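Local coordinates for protein glutathione S-transferase (Burkholderia xenovorans, PDB 2DSA) that reductively dechlorinates metabolites of polychlorinated biphenyls, working with glutathione, and probably has glutathione transferase activity, at residues A[98-103]-A[133-138]; A[104-109]-A[155-160]. All blocks are in the same frame, centred on the assembly; numbering follows the deposited sequence.

Contact 1: residues A[98-103]-A[133-138]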
ATOM      1  N   LEU A  98      -3.587   4.974   4.216  1.00 28.23           N
ATOM      2  CA  LEU A  98      -3.301   3.545   4.403  1.00 28.74           C
ATOM      3  C   LEU A  98      -2.124   3.066   3.538  1.00 28.80           C
ATOM      4  O   LEU A  98      -1.293   2.306   4.005  1.00 29.04           O
ATOM      5  CB  LEU A  98      -4.539   2.675   4.139  1.00 28.23           C
ATOM      6  CG  LEU A  98      -5.730   2.722   5.106  1.00 27.11           C
ATOM      7  CD1 LEU A  98      -6.863   1.846   4.564  1.00 26.13           C
ATOM      8  CD2 LEU A  98      -5.327   2.270   6.520  1.00 26.20           C
ATOM      9  N   ASN A  99      -2.071   3.494   2.276  1.00 29.04           N
ATOM     10  CA  ASN A  99      -0.957   3.108   1.424  1.00 29.87           C
ATOM     11  C   ASN A  99       0.372   3.752   1.843  1.00 30.25           C
ATOM     12  O   ASN A  99       1.421   3.118   1.728  1.00 30.21           O
ATOM     13  CB  ASN A  99      -1.230   3.403  -0.055  1.00 29.77           C
ATOM     14  CG  ASN A  99      -0.319   2.618  -0.959  1.00 30.88           C
ATOM     15  OD1 ASN A  99      -0.513   1.426  -1.130  1.00 31.27           O
ATOM     16  ND2 ASN A  99       0.715   3.275  -1.520  1.00 32.17           N
ATOM     17  N   PHE A 100       0.305   5.011   2.292  1.00 30.54           N
ATOM     18  CA  PHE A 100       1.427   5.700   2.927  1.00 31.19           C
ATOM     19  C   PHE A 100       2.000   4.954   4.134  1.00 31.29           C
ATOM     20  O   PHE A 100       3.216   4.740   4.227  1.00 31.55           O
ATOM     21  CB  PHE A 100       1.042   7.122   3.346  1.00 30.78           C
ATOM     22  CG  PHE A 100       2.197   7.917   3.909  1.00 33.11           C
ATOM     23  CD1 PHE A 100       2.974   8.726   3.077  1.00 33.84           C
ATOM     24  CD2 PHE A 100       2.520   7.850   5.275  1.00 33.57           C
ATOM     25  CE1 PHE A 100       4.037   9.458   3.583  1.00 33.68           C
ATOM     26  CE2 PHE A 100       3.579   8.576   5.794  1.00 33.02           C
ATOM     27  CZ  PHE A 100       4.342   9.387   4.955  1.00 33.22           C
ATOM     28  N   ILE A 101       1.135   4.562   5.061  1.00 31.31           N
ATOM     29  CA  ILE A 101       1.601   3.857   6.251  1.00 31.30           C
ATOM     30  C   ILE A 101       2.285   2.554   5.843  1.00 31.83           C
ATOM     31  O   ILE A 101       3.361   2.218   6.346  1.00 31.97           O
ATOM     32  CB  ILE A 101       0.480   3.648   7.299  1.00 30.95           C
ATOM     33  CG1 ILE A 101      -0.029   4.997   7.795  1.00 30.40           C
ATOM     34  CG2 ILE A 101       0.995   2.830   8.477  1.00 31.80           C
ATOM     35  CD1 ILE A 101      -1.465   5.009   8.274  1.00 30.49           C
ATOM     36  N   SER A 102       1.675   1.847   4.905  1.00 31.94           N
ATOM     37  CA  SER A 102       2.181   0.555   4.448  1.00 32.51           C
ATOM     38  C   SER A 102       3.526   0.630   3.696  1.00 32.49           C
ATOM     39  O   SER A 102       4.466  -0.100   4.024  1.00 31.61           O
ATOM     40  CB  SER A 102       1.124  -0.120   3.570  1.00 32.13           C
ATOM     41  OG  SER A 102       1.665  -1.224   2.874  1.00 34.03           O
ATOM     42  N   SER A 103       3.592   1.495   2.683  1.00 32.56           N
ATOM     43  CA  SER A 103       4.746   1.540   1.774  1.00 33.28           C
ATOM     44  C   SER A 103       5.864   2.460   2.276  1.00 34.33           C
ATOM     45  O   SER A 103       7.042   2.215   1.998  1.00 35.32           O
ATOM     46  CB  SER A 103       4.318   1.977   0.379  1.00 32.97           C
ATOM     47  OG  SER A 103       3.852   3.328   0.396  1.00 31.93           O
ATOM     48  N   LEU A 133       8.275  10.195   9.125  1.00 41.59           N
ATOM     49  CA  LEU A 133       7.689  10.515  10.449  1.00 41.24           C
ATOM     50  C   LEU A 133       7.539  12.018  10.737  1.00 41.10           C
ATOM     51  O   LEU A 133       6.648  12.428  11.479  1.00 41.00           O
ATOM     52  CB  LEU A 133       8.486   9.876  11.588  1.00 41.11           C
ATOM     53  CG  LEU A 133       8.594   8.356  11.725  1.00 42.05           C
ATOM     54  CD1 LEU A 133       9.593   8.032  12.832  1.00 42.12           C
ATOM     55  CD2 LEU A 133       7.231   7.665  11.973  1.00 41.39           C
ATOM     56  N   GLY A 134       8.425  12.832  10.161  1.00 41.05           N
ATOM     57  CA  GLY A 134       8.270  14.284  10.204  1.00 40.52           C
ATOM     58  C   GLY A 134       6.989  14.719   9.509  1.00 40.14           C
ATOM     59  O   GLY A 134       6.228  15.529  10.042  1.00 39.96           O
ATOM     60  N   GLN A 135       6.740  14.170   8.322  1.00 39.94           N
ATOM     61  CA  GLN A 135       5.525  14.502   7.585  1.00 39.90           C
ATOM     62  C   GLN A 135       4.249  14.161   8.381  1.00 39.75           C
ATOM     63  O   GLN A 135       3.283  14.932   8.381  1.00 39.87           O
ATOM     64  CB  GLN A 135       5.516  13.824   6.214  1.00 39.98           C
ATOM     65  CG  GLN A 135       4.303  14.186   5.343  1.00 39.48           C
ATOM     66  CD  GLN A 135       4.237  13.380   4.063  1.00 40.08           C
ATOM     67  OE1 GLN A 135       5.148  12.594   3.744  1.00 41.53           O
ATOM     68  NE2 GLN A 135       3.149  13.552   3.321  1.00 39.16           N
ATOM     69  N   VAL A 136       4.261  13.025   9.074  1.00 39.60           N
ATOM     70  CA  VAL A 136       3.095  12.594   9.861  1.00 39.21           C
ATOM     71  C   VAL A 136       2.922  13.425  11.124  1.00 39.62           C
ATOM     72  O   VAL A 136       1.796  13.721  11.528  1.00 39.85           O
ATOM     73  CB  VAL A 136       3.162  11.091  10.229  1.00 38.95           C
ATOM     74  CG1 VAL A 136       1.859  10.637  10.842  1.00 37.91           C
ATOM     75  CG2 VAL A 136       3.477  10.267   9.000  1.00 38.39           C
ATOM     76  N   ALA A 137       4.039  13.794  11.751  1.00 40.12           N
ATOM     77  CA  ALA A 137       4.008  14.647  12.931  1.00 40.14           C
ATOM     78  C   ALA A 137       3.392  16.004  12.605  1.00 40.52           C
ATOM     79  O   ALA A 137       2.593  16.528  13.384  1.00 40.47           O
ATOM     80  CB  ALA A 137       5.402  14.802  13.517  1.00 40.16           C
ATOM     81  N   ARG A 138       3.738  16.556  11.442  1.00 41.13           N
ATOM     82  CA  ARG A 138       3.131  17.810  10.996  1.00 42.21           C
ATOM     83  C   ARG A 138       1.633  17.650  10.730  1.00 41.78           C
ATOM     84  O   ARG A 138       0.837  18.545  11.051  1.00 40.95           O
ATOM     85  CB  ARG A 138       3.875  18.382   9.790  1.00 42.33           C
ATOM     86  CG  ARG A 138       5.315  18.777  10.140  1.00 44.43           C
ATOM     87  CD  ARG A 138       6.018  19.608   9.056  1.00 44.53           C
ATOM     88  NE  ARG A 138       6.187  18.865   7.802  1.00 49.12           N
ATOM     89  CZ  ARG A 138       7.198  18.039   7.529  1.00 49.90           C
ATOM     90  NH1 ARG A 138       8.161  17.821   8.431  1.00 49.25           N
ATOM     91  NH2 ARG A 138       7.237  17.427   6.346  1.00 48.96           N
TER
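Phe100 of helix 89-109 faces Gln135 and Val136 of helix 119-139 across well-separated backbones: Phe100 CA and Val136 CA lie 9.9 Å apart, and no hydrogen bond joins the segments. The aromatic side chain spans that gap, its CG anti to the backbone N (chi1 -175°), which sends the ring toward the other helix. CE2 of Phe100 meets the CG2 methyl of Val136 at 3.6 Å, an apolar contact in which the side chains run antiparallel alongside one another, touching near their ends. Gln135 holds an extended chain and brings its amide oxygen OE1 to 3.3 Å from CE1 of Phe100, with CZ also close. The amide plane stands 79° from the ring plane, so the two are steeply turned and not stacked.

Away from this junction, the helix widens to a pi-type turn at 101-103. Asn99 O takes bonds from both N and OG of Ser103, which reach it from opposite faces of its plane.

The contact packs two helices of the all-helical C-terminal domain of the glutathione transferase fold. Segment 98-103 also belongs to the dimer interface: Asn99, Phe100, Ser102 and Ser103 meet the second subunit, and Asn99 and Ser103 touch a bound glutathione. Trp97 meets the Phe100 ring edge-to-face. Helix 153-163 adjoins both segments, Tyr157 touching Ile101 and Leu158 touching Val136, while Leu98 lies against helix 66-76.

Contact 2: residues A[104-109]-A[155-160]. With GSH (glutathione), chain E; GSH (glutathione), chain G; HPX ((2Z,4E)-2-hydroxy-6-oxo-6-phenylhexa-2,4-dienoic acid), chain F.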
ATOM      1  N   GLU A 104       5.489   3.505   3.012  1.00 35.03           N
ATOM      2  CA  GLU A 104       6.416   4.549   3.424  1.00 35.27           C
ATOM      3  C   GLU A 104       6.865   4.417   4.874  1.00 35.94           C
ATOM      4  O   GLU A 104       7.886   4.989   5.255  1.00 36.49           O
ATOM      5  CB  GLU A 104       5.809   5.946   3.189  1.00 35.14           C
ATOM      6  CG  GLU A 104       5.384   6.247   1.710  1.00 34.86           C
ATOM      7  CD  GLU A 104       6.543   6.166   0.714  1.00 36.29           C
ATOM      8  OE1 GLU A 104       6.317   5.792  -0.460  1.00 35.74           O
ATOM      9  OE2 GLU A 104       7.692   6.467   1.111  1.00 35.99           O
ATOM     10  N   LEU A 105       6.104   3.694   5.692  1.00 35.42           N
ATOM     11  CA  LEU A 105       6.454   3.557   7.101  1.00 35.38           C
ATOM     12  C   LEU A 105       6.754   2.104   7.452  1.00 35.80           C
ATOM     13  O   LEU A 105       7.896   1.752   7.757  1.00 35.61           O
ATOM     14  CB  LEU A 105       5.363   4.143   8.006  1.00 35.13           C
ATOM     15  CG  LEU A 105       5.114   5.651   8.021  1.00 35.27           C
ATOM     16  CD1 LEU A 105       4.002   5.988   9.016  1.00 33.32           C
ATOM     17  CD2 LEU A 105       6.398   6.451   8.360  1.00 35.09           C
ATOM     18  N   HIS A 106       5.725   1.262   7.363  1.00 36.08           N
ATOM     19  CA  HIS A 106       5.799  -0.168   7.695  1.00 36.49           C
ATOM     20  C   HIS A 106       6.970  -0.847   6.987  1.00 36.84           C
ATOM     21  O   HIS A 106       7.778  -1.502   7.629  1.00 36.59           O
ATOM     22  CB  HIS A 106       4.451  -0.833   7.342  1.00 35.73           C
ATOM     23  CG  HIS A 106       4.396  -2.320   7.552  1.00 37.00           C
ATOM     24  ND1 HIS A 106       3.198  -3.007   7.613  1.00 35.50           N
ATOM     25  CD2 HIS A 106       5.369  -3.255   7.692  1.00 35.94           C
ATOM     26  CE1 HIS A 106       3.437  -4.293   7.788  1.00 35.96           C
ATOM     27  NE2 HIS A 106       4.746  -4.470   7.847  1.00 37.44           N
ATOM     28  N   LYS A 107       7.059  -0.684   5.673  1.00 37.95           N
ATOM     29  CA  LYS A 107       8.081  -1.364   4.881  1.00 39.64           C
ATOM     30  C   LYS A 107       9.518  -0.914   5.171  1.00 40.47           C
ATOM     31  O   LYS A 107      10.471  -1.635   4.835  1.00 40.67           O
ATOM     32  CB  LYS A 107       7.771  -1.258   3.384  1.00 39.65           C
ATOM     33  CG  LYS A 107       6.711  -2.246   2.931  1.00 41.26           C
ATOM     34  CD  LYS A 107       7.235  -3.672   2.967  1.00 42.76           C
ATOM     35  CE  LYS A 107       6.170  -4.646   3.433  1.00 44.31           C
ATOM     36  NZ  LYS A 107       6.657  -6.051   3.308  1.00 45.70           N
ATOM     37  N   SER A 108       9.657   0.270   5.780  1.00 41.12           N
ATOM     38  CA  SER A 108      10.945   0.797   6.207  1.00 41.73           C
ATOM     39  C   SER A 108      11.332   0.302   7.597  1.00 42.74           C
ATOM     40  O   SER A 108      12.513   0.198   7.905  1.00 42.84           O
ATOM     41  CB  SER A 108      10.965   2.326   6.131  1.00 41.65           C
ATOM     42  OG  SER A 108      11.059   2.758   4.778  1.00 42.09           O
ATOM     43  N   PHE A 109      10.350  -0.036   8.430  1.00 43.53           N
ATOM     44  CA  PHE A 109      10.643  -0.709   9.694  1.00 44.38           C
ATOM     45  C   PHE A 109      11.167  -2.122   9.464  1.00 45.44           C
ATOM     46  O   PHE A 109      11.989  -2.590  10.235  1.00 45.46           O
ATOM     47  CB  PHE A 109       9.414  -0.780  10.598  1.00 43.78           C
ATOM     48  CG  PHE A 109       9.222   0.426  11.475  1.00 43.48           C
ATOM     49  CD1 PHE A 109       9.662   0.417  12.788  1.00 42.40           C
ATOM     50  CD2 PHE A 109       8.571   1.561  10.995  1.00 42.99           C
ATOM     51  CE1 PHE A 109       9.471   1.517  13.608  1.00 44.06           C
ATOM     52  CE2 PHE A 109       8.376   2.672  11.802  1.00 41.66           C
ATOM     53  CZ  PHE A 109       8.827   2.654  13.115  1.00 43.67           C
ATOM     54  N   ASP A 155      -5.546   5.575  11.473  1.00 30.85           N
ATOM     55  CA  ASP A 155      -4.985   5.904  12.775  1.00 31.41           C
ATOM     56  C   ASP A 155      -4.593   4.663  13.547  1.00 31.46           C
ATOM     57  O   ASP A 155      -3.583   4.663  14.260  1.00 32.01           O
ATOM     58  CB  ASP A 155      -5.992   6.715  13.586  1.00 30.89           C
ATOM     59  CG  ASP A 155      -6.340   8.030  12.931  1.00 31.60           C
ATOM     60  OD1 ASP A 155      -7.532   8.227  12.577  1.00 32.53           O
ATOM     61  OD2 ASP A 155      -5.419   8.862  12.755  1.00 30.66           O
ATOM     62  N   ILE A 156      -5.400   3.615  13.414  1.00 30.96           N
ATOM     63  CA  ILE A 156      -5.120   2.333  14.054  1.00 30.85           C
ATOM     64  C   ILE A 156      -3.862   1.714  13.451  1.00 30.75           C
ATOM     65  O   ILE A 156      -2.990   1.251  14.172  1.00 30.68           O
ATOM     66  CB  ILE A 156      -6.327   1.353  13.934  1.00 30.32           C
ATOM     67  CG1 ILE A 156      -7.521   1.885  14.728  1.00 30.75           C
ATOM     68  CG2 ILE A 156      -5.948  -0.024  14.418  1.00 29.66           C
ATOM     69  CD1 ILE A 156      -8.870   1.285  14.323  1.00 30.68           C
ATOM     70  N   TYR A 157      -3.768   1.728  12.123  1.00 31.20           N
ATOM     71  CA  TYR A 157      -2.597   1.205  11.452  1.00 31.40           C
ATOM     72  C   TYR A 157      -1.364   2.013  11.888  1.00 31.83           C
ATOM     73  O   TYR A 157      -0.355   1.431  12.289  1.00 31.53           O
ATOM     74  CB  TYR A 157      -2.806   1.233   9.938  1.00 31.06           C
ATOM     75  CG  TYR A 157      -1.789   0.487   9.104  1.00 30.18           C
ATOM     76  CD1 TYR A 157      -0.921  -0.444   9.676  1.00 30.94           C
ATOM     77  CD2 TYR A 157      -1.727   0.681   7.728  1.00 29.77           C
ATOM     78  CE1 TYR A 157      -0.002  -1.133   8.906  1.00 29.98           C
ATOM     79  CE2 TYR A 157      -0.811  -0.011   6.945  1.00 30.05           C
ATOM     80  CZ  TYR A 157       0.050  -0.909   7.544  1.00 30.26           C
ATOM     81  OH  TYR A 157       0.957  -1.597   6.791  1.00 31.28           O
ATOM     82  N   LEU A 158      -1.454   3.341  11.830  1.00 32.34           N
ATOM     83  CA  LEU A 158      -0.333   4.211  12.259  1.00 32.78           C
ATOM     84  C   LEU A 158       0.121   3.924  13.690  1.00 32.99           C
ATOM     85  O   LEU A 158       1.321   3.763  13.955  1.00 33.05           O
ATOM     86  CB  LEU A 158      -0.685   5.696  12.103  1.00 32.76           C
ATOM     87  CG  LEU A 158       0.383   6.723  12.529  1.00 32.31           C
ATOM     88  CD1 LEU A 158       1.700   6.544  11.751  1.00 29.47           C
ATOM     89  CD2 LEU A 158      -0.158   8.128  12.339  1.00 32.95           C
ATOM     90  N   PHE A 159      -0.841   3.835  14.600  1.00 33.35           N
ATOM     91  CA  PHE A 159      -0.560   3.531  15.999  1.00 33.80           C
ATOM     92  C   PHE A 159       0.256   2.248  16.186  1.00 34.12           C
ATOM     93  O   PHE A 159       1.155   2.188  17.035  1.00 34.54           O
ATOM     94  CB  PHE A 159      -1.877   3.449  16.779  1.00 34.10           C
ATOM     95  CG  PHE A 159      -1.718   2.941  18.176  1.00 34.46           C
ATOM     96  CD1 PHE A 159      -1.456   3.824  19.225  1.00 35.51           C
ATOM     97  CD2 PHE A 159      -1.829   1.572  18.453  1.00 34.65           C
ATOM     98  CE1 PHE A 159      -1.297   3.354  20.516  1.00 33.43           C
ATOM     99  CE2 PHE A 159      -1.682   1.097  19.748  1.00 33.59           C
ATOM    100  CZ  PHE A 159      -1.420   1.980  20.776  1.00 33.73           C
ATOM    101  N   VAL A 160      -0.041   1.226  15.386  1.00 34.17           N
ATOM    102  CA  VAL A 160       0.640  -0.059  15.512  1.00 34.17           C
ATOM    103  C   VAL A 160       2.105   0.019  15.038  1.00 34.72           C
ATOM    104  O   VAL A 160       3.013  -0.458  15.724  1.00 34.69           O
ATOM    105  CB  VAL A 160      -0.133  -1.180  14.787  1.00 33.86           C
ATOM    106  CG1 VAL A 160       0.726  -2.454  14.637  1.00 33.40           C
ATOM    107  CG2 VAL A 160      -1.455  -1.483  15.527  1.00 33.89           C
TER
HETATM  108  N1  GSH E1224       2.318  -6.331   2.378  1.00 29.78           N
HETATM  109  CA1 GSH E1224       1.955  -6.972   3.649  1.00 32.53           C
HETATM  110  C1  GSH E1224       0.798  -6.262   4.297  1.00 34.19           C
HETATM  111  O11 GSH E1224       0.714  -5.011   4.235  1.00 34.07           O
HETATM  112  O12 GSH E1224      -0.082  -6.907   4.925  1.00 35.23           O
HETATM  113  CB1 GSH E1224       3.095  -6.991   4.661  1.00 32.05           C
HETATM  114  CG1 GSH E1224       2.720  -7.847   5.881  1.00 32.91           C
HETATM  115  CD1 GSH E1224       3.941  -8.101   6.721  1.00 33.10           C
HETATM  116  OE1 GSH E1224       5.131  -7.511   6.309  1.00 33.87           O
HETATM  117  N2  GSH E1224       3.823  -8.865   7.811  1.00 34.22           N
HETATM  118  CA2 GSH E1224       4.923  -9.234   8.688  1.00 36.65           C
HETATM  119  C2  GSH E1224       5.203 -10.702   8.643  1.00 37.88           C
HETATM  120  O2  GSH E1224       4.163 -11.623   8.738  1.00 36.65           O
HETATM  121  CB2 GSH E1224       4.640  -8.859  10.143  1.00 35.30           C
HETATM  122  SG2 GSH E1224       4.469  -7.071  10.308  1.00 37.38           S
HETATM  123  N3  GSH E1224       6.461 -11.078   8.517  1.00 40.61           N
HETATM  124  CA3 GSH E1224       6.978 -11.552   7.242  1.00 48.29           C
HETATM  125  C3  GSH E1224       7.343 -12.988   7.417  1.00 51.05           C
HETATM  126  O31 GSH E1224       7.013 -13.538   8.493  1.00 53.87           O
HETATM  127  O32 GSH E1224       7.952 -13.623   6.526  1.00 53.05           O
HETATM  128  N1  GSH G2224       4.094   5.443  -1.825  1.00 34.67           N
HETATM  129  CA1 GSH G2224       4.123   6.265  -3.016  1.00 36.84           C
HETATM  130  C1  GSH G2224       3.034   5.810  -3.932  1.00 36.34           C
HETATM  131  O11 GSH G2224       2.443   6.653  -4.621  1.00 36.39           O
HETATM  132  O12 GSH G2224       2.727   4.590  -4.025  1.00 36.29           O
HETATM  133  CB1 GSH G2224       5.457   6.101  -3.731  1.00 37.48           C
HETATM  134  CG1 GSH G2224       5.597   7.046  -4.920  1.00 38.11           C
HETATM  135  CD1 GSH G2224       6.954   6.880  -5.565  1.00 41.84           C
HETATM  136  OE1 GSH G2224       7.838   5.892  -5.103  1.00 42.07           O
HETATM  137  N2  GSH G2224       7.253   7.683  -6.592  1.00 43.64           N
HETATM  138  CA2 GSH G2224       8.575   7.741  -7.199  1.00 45.01           C
HETATM  139  C2  GSH G2224       9.141   9.131  -7.080  1.00 46.25           C
HETATM  140  O2  GSH G2224       8.343  10.267  -7.313  1.00 44.19           O
HETATM  141  CB2 GSH G2224       8.521   7.378  -8.682  1.00 45.47           C
HETATM  142  SG2 GSH G2224       8.058   5.667  -9.082  1.00 45.54           S
HETATM  143  N3  GSH G2224      10.423   9.246  -6.750  1.00 50.21           N
HETATM  144  CA3 GSH G2224      10.855   9.169  -5.367  1.00 54.03           C
HETATM  145  C3  GSH G2224      11.155  10.506  -4.753  1.00 55.31           C
HETATM  146  O31 GSH G2224      10.797  10.747  -3.572  1.00 56.76           O
HETATM  147  O32 GSH G2224      11.772  11.369  -5.421  1.00 56.04           O
HETATM  148  CB3 HPX F1225       6.587  -7.215  18.477  0.50 39.45           C
HETATM  149  CB4 HPX F1225       7.155  -5.955  18.646  0.50 40.28           C
HETATM  150  CB5 HPX F1225       7.612  -5.241  17.535  0.50 40.07           C
HETATM  151  CB6 HPX F1225       7.489  -5.792  16.262  0.50 39.39           C
HETATM  152  CB1 HPX F1225       6.922  -7.048  16.094  0.50 39.30           C
HETATM  153  CB2 HPX F1225       6.472  -7.760  17.202  0.50 39.03           C
HETATM  154  CA6 HPX F1225       6.800  -7.651  14.728  0.50 39.54           C
HETATM  155  OA4 HPX F1225       6.703  -8.865  14.621  0.50 40.30           O
HETATM  156  CA5 HPX F1225       6.804  -6.818  13.512  0.50 39.08           C
HETATM  157  CA4 HPX F1225       7.488  -7.268  12.468  0.50 39.47           C
HETATM  158  CA3 HPX F1225       7.542  -6.525  11.200  0.50 39.91           C
HETATM  159  CA2 HPX F1225       7.954  -7.109  10.067  0.50 40.22           C
HETATM  160  OA3 HPX F1225       8.358  -8.372   9.999  0.50 40.23           O
HETATM  161  CA1 HPX F1225       7.966  -6.332   8.852  0.50 40.46           C
HETATM  162  OA2 HPX F1225       8.134  -6.923   7.764  0.50 41.41           O
HETATM  163  OA1 HPX F1225       7.795  -5.103   8.945  0.50 40.90           O
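Leu105 and His106 of helix 89-109 meet Leu158 and Tyr157 of helix 153-163, in the helical C-terminal domain beside the glutathione and HPX pockets that His106 lines. In the apolar contact, CD1 of Leu105 and CD1 of Leu158 approach to 3.6 Å although the CA atoms of these residues are 8.5 Å apart, so the branched ends do the filling. In the polar one, His106 ND1 and Tyr157 OH are 2.8 Å apart in a hydrogen bond of 157°. The hydroxyl lies at the imidazole edge, near its plane. CG of His106 is anti to the backbone N (chi1 177°), which carries the ring to Tyr157. All four residues are buried.

The looser side is that of the partly exposed Lys107 and Ser108, which make no contact with 155-160. Lys107 NZ instead forms a salt bridge with Glu104 of the second subunit. Glu104 turns to glutathione chain G, whose N1 donates to Glu104 OE1 at 2.6 Å; the same OE1 also pairs with Lys107 of the second subunit.

Chemically, OA1 of the HPX carboxylate lies at the CD2-NE2 edge of the imidazole, 3.3 Å from His106 NE2, a close approach and not an assigned hydrogen bond. The Tyr157 bond probably restrains rotation of this ring, consistent with Tyr157 acting as a second-shell residue that positions it beside both bound molecules.

Overall arrangement
Both contacts use helix 89-109, pairing consecutive parts of it with helix 119-139 in contact 1 and helix 153-163 in contact 2. The junction between the parts is irregular: probable hydrogen bonds run from His106 N to Ile101 O and from Lys107 N to Ser102 O, each five residues apart, matching the pi-type turns. Both are buried, but the centre of contact 2 lies about 6 Å from the centre of the chain, that of contact 1 about 12 Å. Contact 1 lacks cross-segment hydrogen bonds and meets glutathione through Asn99 and Ser103, outside its Phe100 junction; contact 2 adds one from a pocket-lining residue. Phe100 packing on Leu105 ties them together, and both reach the second subunit.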